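ABC transporter periplasmic substrate-binding protein (Desulfovibrio alaskensis, PDB 5MY5) probably captures tungstate with high selectivity in the periplasm and hands it to an ABC transporter for uptake. Local coordinates at residues 138-141 with 147-150; 174-179 with 190-195; 43-48 with 246-251. The protein carries 2 engineered substitutions. All blocks are in the same frame, centred on the assembly; numbering follows the deposited sequence.

Contact 1 of 3, residues 138-141 with 147-150; sequences FVSR and THKM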
# COMPACT_ATOMS: atom_id res chain seq x y z
N PHE A 138 -21.16 -2.63 5.18
CA PHE A 138 -19.81 -2.46 4.56
C PHE A 138 -19.26 -1.14 5.13
O PHE A 138 -19.91 -0.07 5.02
CB PHE A 138 -19.82 -2.37 3.06
CG PHE A 138 -18.43 -2.31 2.48
CD1 PHE A 138 -17.76 -1.08 2.42
CD2 PHE A 138 -17.70 -3.47 2.10
CE1 PHE A 138 -16.46 -0.99 1.96
CE2 PHE A 138 -16.41 -3.37 1.65
CZ PHE A 138 -15.79 -2.18 1.58
N VAL A 139 -18.06 -1.18 5.68
CA VAL A 139 -17.48 -0.05 6.35
C VAL A 139 -16.30 0.53 5.57
O VAL A 139 -15.31 -0.11 5.30
CB VAL A 139 -17.01 -0.43 7.78
CG1 VAL A 139 -16.64 0.79 8.50
CG2 VAL A 139 -18.07 -1.19 8.56
N SER A 140 -16.48 1.78 5.14
CA SER A 140 -15.49 2.61 4.45
C SER A 140 -14.70 3.48 5.46
O SER A 140 -15.35 4.04 6.39
CB SER A 140 -16.22 3.57 3.43
OG SER A 140 -15.38 4.43 2.76
N ARG A 141 -13.45 3.72 5.16
CA ARG A 141 -12.63 4.73 5.87
C ARG A 141 -13.30 6.14 5.79
O ARG A 141 -13.24 6.87 6.78
CB ARG A 141 -11.25 4.79 5.30
CG ARG A 141 -10.37 3.55 5.49
CD ARG A 141 -9.82 3.50 6.88
NE ARG A 141 -8.90 4.62 7.08
CZ ARG A 141 -7.64 4.67 6.74
NH1 ARG A 141 -6.96 3.64 6.27
NH2 ARG A 141 -6.97 5.81 6.95
N THR A 147 -5.97 4.40 1.34
CA THR A 147 -6.81 3.19 1.49
C THR A 147 -8.25 3.53 1.01
O THR A 147 -8.91 2.71 0.29
CB THR A 147 -6.78 2.72 2.96
OG1 THR A 147 -5.43 2.33 3.29
CG2 THR A 147 -7.71 1.54 3.16
N HIS A 148 -8.79 4.67 1.45
CA HIS A 148 -10.14 5.07 1.06
C HIS A 148 -10.29 5.21 -0.44
O HIS A 148 -11.20 4.65 -1.07
CB HIS A 148 -10.49 6.42 1.69
CG HIS A 148 -11.90 6.80 1.47
ND1 HIS A 148 -12.29 8.13 1.49
CD2 HIS A 148 -13.01 6.08 1.14
CE1 HIS A 148 -13.59 8.19 1.28
NE2 HIS A 148 -14.06 6.97 1.04
N LYS A 149 -9.29 5.82 -1.08
CA LYS A 149 -9.26 5.93 -2.50
C LYS A 149 -9.26 4.55 -3.24
O LYS A 149 -9.97 4.36 -4.24
CB LYS A 149 -8.07 6.79 -2.89
CG LYS A 149 -8.34 8.28 -2.66
CD LYS A 149 -7.04 9.08 -2.71
CE LYS A 149 -7.29 10.51 -2.30
NZ LYS A 149 -5.98 11.20 -2.21
N MET A 150 -8.45 3.59 -2.74
CA MET A 150 -8.45 2.28 -3.24
C MET A 150 -9.81 1.60 -3.12
O MET A 150 -10.34 1.07 -4.11
CB MET A 150 -7.39 1.49 -2.49
CG MET A 150 -7.22 0.03 -2.78
SD MET A 150 -7.00 -0.32 -4.53
CE MET A 150 -7.38 -2.01 -4.34
O HOH W 1 -16.69 6.41 0.39

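Contact 2 of 3, residues 174-179 with 190-195; sequences QGMLRT and TMTDRG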
# COMPACT_ATOMS: atom_id res chain seq x y z
N GLN A 174 -12.45 7.65 9.94
CA GLN A 174 -11.34 7.29 10.86
C GLN A 174 -10.29 6.45 10.21
O GLN A 174 -10.46 6.04 9.06
CB GLN A 174 -11.89 6.58 12.08
CG GLN A 174 -12.87 7.39 12.91
CD GLN A 174 -13.46 6.61 14.06
OE1 GLN A 174 -14.41 5.82 13.90
NE2 GLN A 174 -12.92 6.83 15.28
N GLY A 175 -9.16 6.20 10.89
CA GLY A 175 -8.14 5.37 10.41
C GLY A 175 -8.46 3.90 10.36
O GLY A 175 -9.57 3.43 10.66
N MET A 176 -7.46 3.16 9.93
CA MET A 176 -7.71 1.76 9.58
C MET A 176 -8.12 0.92 10.77
O MET A 176 -9.13 0.14 10.70
CB MET A 176 -6.55 1.12 8.83
CG MET A 176 -6.88 -0.12 8.09
SD MET A 176 -7.90 0.14 6.64
CE MET A 176 -9.50 -0.35 7.31
N LEU A 177 -7.39 0.98 11.89
CA LEU A 177 -7.76 0.17 13.02
C LEU A 177 -9.13 0.49 13.57
O LEU A 177 -9.98 -0.41 13.85
CB LEU A 177 -6.68 0.30 14.13
CG LEU A 177 -5.42 -0.51 13.92
CD1 LEU A 177 -4.41 -0.11 15.01
CD2 LEU A 177 -5.72 -2.03 13.98
N ARG A 178 -9.47 1.74 13.65
CA ARG A 178 -10.78 2.15 14.11
C ARG A 178 -11.90 1.59 13.17
O ARG A 178 -12.97 1.19 13.62
CB ARG A 178 -10.92 3.63 14.19
CG ARG A 178 -10.16 4.30 15.36
CD ARG A 178 -10.76 3.90 16.71
NE ARG A 178 -10.21 4.80 17.72
CZ ARG A 178 -10.51 4.84 19.03
NH1 ARG A 178 -11.29 3.93 19.58
NH2 ARG A 178 -9.95 5.78 19.79
N THR A 179 -11.63 1.63 11.91
CA THR A 179 -12.63 1.23 10.92
C THR A 179 -12.82 -0.25 11.02
O THR A 179 -13.96 -0.74 10.91
CB THR A 179 -12.14 1.69 9.55
OG1 THR A 179 -12.12 3.14 9.51
CG2 THR A 179 -12.95 1.16 8.38
N THR A 190 -15.28 -5.05 5.53
CA THR A 190 -14.48 -3.82 5.30
C THR A 190 -13.27 -4.24 4.44
O THR A 190 -12.79 -5.39 4.48
CB THR A 190 -14.11 -3.12 6.60
OG1 THR A 190 -13.58 -1.82 6.27
CG2 THR A 190 -13.08 -3.83 7.38
N MET A 191 -12.73 -3.28 3.70
CA MET A 191 -11.46 -3.46 2.98
C MET A 191 -10.35 -2.84 3.87
O MET A 191 -10.48 -1.68 4.34
CB MET A 191 -11.48 -2.81 1.60
CG MET A 191 -10.26 -3.09 0.77
SD MET A 191 -9.81 -1.82 -0.41
CE MET A 191 -9.11 -0.61 0.72
N THR A 192 -9.27 -3.62 4.01
CA THR A 192 -8.07 -3.19 4.79
C THR A 192 -6.83 -3.54 4.11
O THR A 192 -6.79 -4.43 3.30
CB THR A 192 -8.09 -3.80 6.18
OG1 THR A 192 -6.99 -3.33 6.98
CG2 THR A 192 -8.09 -5.26 6.17
N ASP A 193 -5.75 -2.76 4.38
CA ASP A 193 -4.44 -3.28 3.94
C ASP A 193 -4.19 -4.57 4.83
O ASP A 193 -4.61 -4.61 5.95
CB ASP A 193 -3.31 -2.24 4.17
CG ASP A 193 -3.24 -1.83 5.59
OD1 ASP A 193 -4.16 -1.22 6.21
OD2 ASP A 193 -2.21 -2.19 6.19
N ARG A 194 -3.43 -5.48 4.21
CA ARG A 194 -3.07 -6.73 4.93
C ARG A 194 -2.27 -6.47 6.16
O ARG A 194 -2.52 -7.14 7.18
CB ARG A 194 -2.35 -7.69 4.06
CG ARG A 194 -2.15 -9.10 4.69
CD ARG A 194 -1.39 -9.98 3.71
NE ARG A 194 -2.09 -10.32 2.47
CZ ARG A 194 -2.94 -11.34 2.34
NH1 ARG A 194 -3.25 -12.12 3.37
NH2 ARG A 194 -3.50 -11.55 1.15
N GLY A 195 -1.34 -5.54 6.12
CA GLY A 195 -0.49 -5.25 7.28
C GLY A 195 -1.30 -4.93 8.52
O GLY A 195 -1.11 -5.47 9.60

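Contact 3 of 3, residues 43-48 with 246-251; sequences DDLAPQ and VNWMAS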
# COMPACT_ATOMS: atom_id res chain seq x y z
N ASP A 43 13.31 -0.28 7.68
CA ASP A 43 14.19 -0.50 8.85
C ASP A 43 14.98 -1.77 8.70
O ASP A 43 16.07 -1.83 9.27
CB ASP A 43 13.36 -0.56 10.13
CG ASP A 43 12.67 0.72 10.41
OD1 ASP A 43 13.28 1.77 10.41
OD2 ASP A 43 11.45 0.72 10.70
N ASP A 44 14.44 -2.78 8.05
CA ASP A 44 15.20 -3.99 7.71
C ASP A 44 16.12 -3.83 6.56
O ASP A 44 17.26 -4.32 6.57
CB ASP A 44 14.21 -5.13 7.38
CG ASP A 44 14.13 -6.17 8.43
OD1 ASP A 44 13.91 -5.80 9.62
OD2 ASP A 44 14.26 -7.35 8.02
N LEU A 45 15.66 -3.17 5.48
CA LEU A 45 16.43 -3.07 4.24
C LEU A 45 17.58 -2.11 4.36
O LEU A 45 18.65 -2.34 3.74
CB LEU A 45 15.52 -2.64 3.06
CG LEU A 45 14.55 -3.69 2.62
CD1 LEU A 45 13.76 -3.12 1.42
CD2 LEU A 45 15.15 -5.07 2.24
N ALA A 46 17.35 -0.99 5.01
CA ALA A 46 18.35 0.10 4.98
C ALA A 46 19.77 -0.32 5.51
O ALA A 46 20.77 -0.09 4.84
CB ALA A 46 17.86 1.34 5.65
N PRO A 47 19.86 -1.08 6.62
CA PRO A 47 21.23 -1.48 7.04
C PRO A 47 21.84 -2.47 6.07
O PRO A 47 23.06 -2.45 5.82
CB PRO A 47 21.01 -2.18 8.40
CG PRO A 47 19.67 -1.81 8.85
CD PRO A 47 18.86 -1.34 7.67
N GLN A 48 21.02 -3.30 5.43
CA GLN A 48 21.56 -4.22 4.42
C GLN A 48 22.08 -3.47 3.15
O GLN A 48 23.13 -3.79 2.56
CB GLN A 48 20.54 -5.28 4.00
CG GLN A 48 19.89 -6.03 5.19
CD GLN A 48 18.90 -7.17 4.88
OE1 GLN A 48 19.27 -8.24 4.40
NE2 GLN A 48 17.62 -6.97 5.29
N VAL A 246 18.14 1.59 -6.75
CA VAL A 246 17.22 0.86 -7.66
C VAL A 246 17.86 -0.43 -8.05
O VAL A 246 17.21 -1.49 -8.05
CB VAL A 246 16.86 1.69 -8.89
CG1 VAL A 246 16.00 0.99 -9.89
CG2 VAL A 246 16.12 2.94 -8.49
N ASN A 247 19.15 -0.35 -8.33
CA ASN A 247 19.86 -1.57 -8.76
C ASN A 247 19.84 -2.60 -7.67
O ASN A 247 19.61 -3.76 -7.91
CB ASN A 247 21.29 -1.18 -9.20
CG ASN A 247 22.10 -2.36 -9.63
OD1 ASN A 247 22.68 -3.03 -8.82
ND2 ASN A 247 22.17 -2.56 -10.95
N TRP A 248 20.19 -2.19 -6.43
CA TRP A 248 20.13 -3.03 -5.32
C TRP A 248 18.77 -3.66 -5.04
O TRP A 248 18.65 -4.89 -4.83
CB TRP A 248 20.66 -2.27 -4.09
CG TRP A 248 20.75 -3.11 -2.84
CD1 TRP A 248 21.75 -3.98 -2.53
CD2 TRP A 248 19.86 -3.13 -1.75
NE1 TRP A 248 21.50 -4.57 -1.35
CE2 TRP A 248 20.35 -4.04 -0.81
CE3 TRP A 248 18.64 -2.45 -1.44
CZ2 TRP A 248 19.68 -4.32 0.37
CZ3 TRP A 248 18.02 -2.69 -0.29
CH2 TRP A 248 18.52 -3.63 0.64
N MET A 249 17.69 -2.85 -5.14
CA MET A 249 16.39 -3.36 -4.75
C MET A 249 15.91 -4.35 -5.81
O MET A 249 15.09 -5.23 -5.46
CB MET A 249 15.31 -2.24 -4.77
CG MET A 249 15.47 -1.32 -3.60
SD MET A 249 14.89 -2.05 -2.03
CE MET A 249 13.08 -1.84 -2.27
N ALA A 250 16.31 -4.16 -7.08
CA ALA A 250 15.82 -5.03 -8.19
C ALA A 250 16.68 -6.33 -8.31
O ALA A 250 16.34 -7.21 -9.10
CB ALA A 250 15.87 -4.30 -9.52
N SER A 251 17.74 -6.42 -7.55
CA SER A 251 18.67 -7.58 -7.66
C SER A 251 17.94 -8.80 -7.17
O SER A 251 17.10 -8.74 -6.25
CB SER A 251 19.92 -7.32 -6.79
OG SER A 251 19.71 -7.36 -5.42

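Contact 1 of 3, residues 138-141 with 147-150
Arg141 and His148 meet at the roots of their side chains, CB of Arg141 lying 4.0 Å from CB of His148. The backbones also come nearest here. Here the packing is direct. Arg141 starts with CG anti to its carbonyl carbon (chi1 -66°), and two further bends at chi2 and chi3 fold the chain over toward Thr147. NH1 of Arg141 ends 3.4 Å from CB of Thr147. The methyl CG2 of Thr147 touches the aliphatic part, 4.1 Å from CG of Arg141. The two side chains cross at about a right angle, and no hydrogen bond joins them. The guanidinium is also held from outside: NE bonds to Gln174 O, and NH2 makes a salt bridge with Asp143.

On the other side a single water enters between Ser140 and His148. OG of Ser140 lies 3.3 Å from CD2 of His148, and its angle to NE2 is too poor for a hydrogen bond. The water links them instead. It sits in the plane of the imidazole at its edge, 2.8 Å from NE2 of His148, and gives a weak bond to OG of Ser140. OG of Ser140 has firmer partners in Glu151 and Gly142 N. The other ring nitrogen, ND1 of His148, bonds to Asn144 N. That last bond ties the ring to the turn leading into its own helix and limits its rotation.

The contact joins a strand end to the first turns of the next helix, in the beta-alpha-beta unit of strand 138-140, helix 146-155 and strand 169-171. Strand 138-140 lies between strands 169-171 and 189-193 in the sheet. Helix 176-186 packs on Val139 and Arg141, and Thr147 touches Met191 of strand 189-193.

Contact 2 of 3, residues 174-179 with 190-195
The carbonyl oxygen of Gly175 is gripped twice by Thr179. Thr179 N donates to Gly175 O at 3.0 Å, in the first turn of helix 176-186. The hydroxyl adds a bond of 2.8 Å from Thr179 OG1 to Gly175 O, arriving above the carbonyl plane, 40° out of it. OG1 also bonds to Thr172 OG1. With OG1 committed there, the methyl branch of Thr179 faces the strand: CG2 lies 3.7 Å from OG1 of Thr190. That hydroxyl bonds to Val139 O on the neighbouring strand.

Met176 carries most of the contact. Its CG stands anti to the backbone N (chi1 -162°), and bends at chi2 and chi3 lay the thioether across Thr192 at about a right angle. CG of Met176 is 3.4 Å from OG1 of Thr192 and 3.5 Å from OD1 of Asp193. Its methyl CE reaches 3.4 Å from the carbonyl O of Met191. Thr192 turns its hydroxyl to Asp193 O, with a bond of 2.9 Å from OG1 of Thr192. Asp193 is the N-cap of helix 194-203, and its OD1 bonds to Thr196 OG1.

Helix 176-186 is the connection of a beta-alpha-beta crossover. It links the parallel strands 169-171 and 189-193, which flank strand 138-140. No hydrogen bond spans the two segments. The threonine hydroxyls and the Asp193 carboxylate bond within their own segment or outside the contact, so packing holds the helix on the strand. The oxygens beside Met176 meet carbons next to its sulfur, which are probably slightly polarised and suited to such neighbours.

Contact 3 of 3, residues 43-48 with 246-251
Trp248 holds CG anti to its backbone N (chi1 -176°), which sends the indole across to Leu45 and Gln48. Leu45 has CG anti to its carbonyl carbon (chi1 -70°), a torsion that brings CD2 to CH2 of Trp248 and CD1 to Met249. CB of Leu45 sits in the ring plane at the edge, 4.0 Å from CH2 of Trp248. The carbonyl O of Leu45 also approaches CH2 of Trp248, obliquely, at 3.4 Å. Farther along the same helix, CB of Gln48 packs 3.9 Å from CZ2 of Trp248. Met249 works beside the indole. Its bent chain crosses Leu45 at about a right angle, with SD of Met249 3.8 Å from CD1 of Leu45.

These are helices 41-53 and 239-250. They come from near the two ends of the chain yet pack together in one lobe of the two-lobed periplasmic binding protein fold. Their local axes approach to 11.9 Å at 116°, and the long tryptophan spans this wide spacing. Its NE1 bonds to Asp52 on helix 41-53, while Phe49 meets the ring with its plane tilted.

The amide of Gln48 turns back on its own helix, NE2 of Gln48 donating to O of Asp44 at 3.0 Å. At the end of helix 239-250, the carbonyl O of Trp248 accepts from both N and OG of Ser251, the latter at 2.8 Å. Ser251 is also the N-cap of helix 252-260.

How the contacts relate
Contacts 1 and 2 are neighbours, with centres 8 Å apart, and follow each other along the chain. They touch directly: the carbonyl O of Thr147 packs 3.4 Å from CE of Met191, and NE of Arg141 lies 3.4 Å from C of Gly175. Strands 138-140 and 189-193 lie side by side in the same sheet. Contact 3 lies on the opposite side of the chain's centre, its centre 31 Å from that of contact 1 and 28 Å from that of contact 2. Its chain loop encloses both others. This fits the two lobes of a periplasmic binding protein, whose ligand usually binds in the cleft between them. The entry holds sodium but no tungstate.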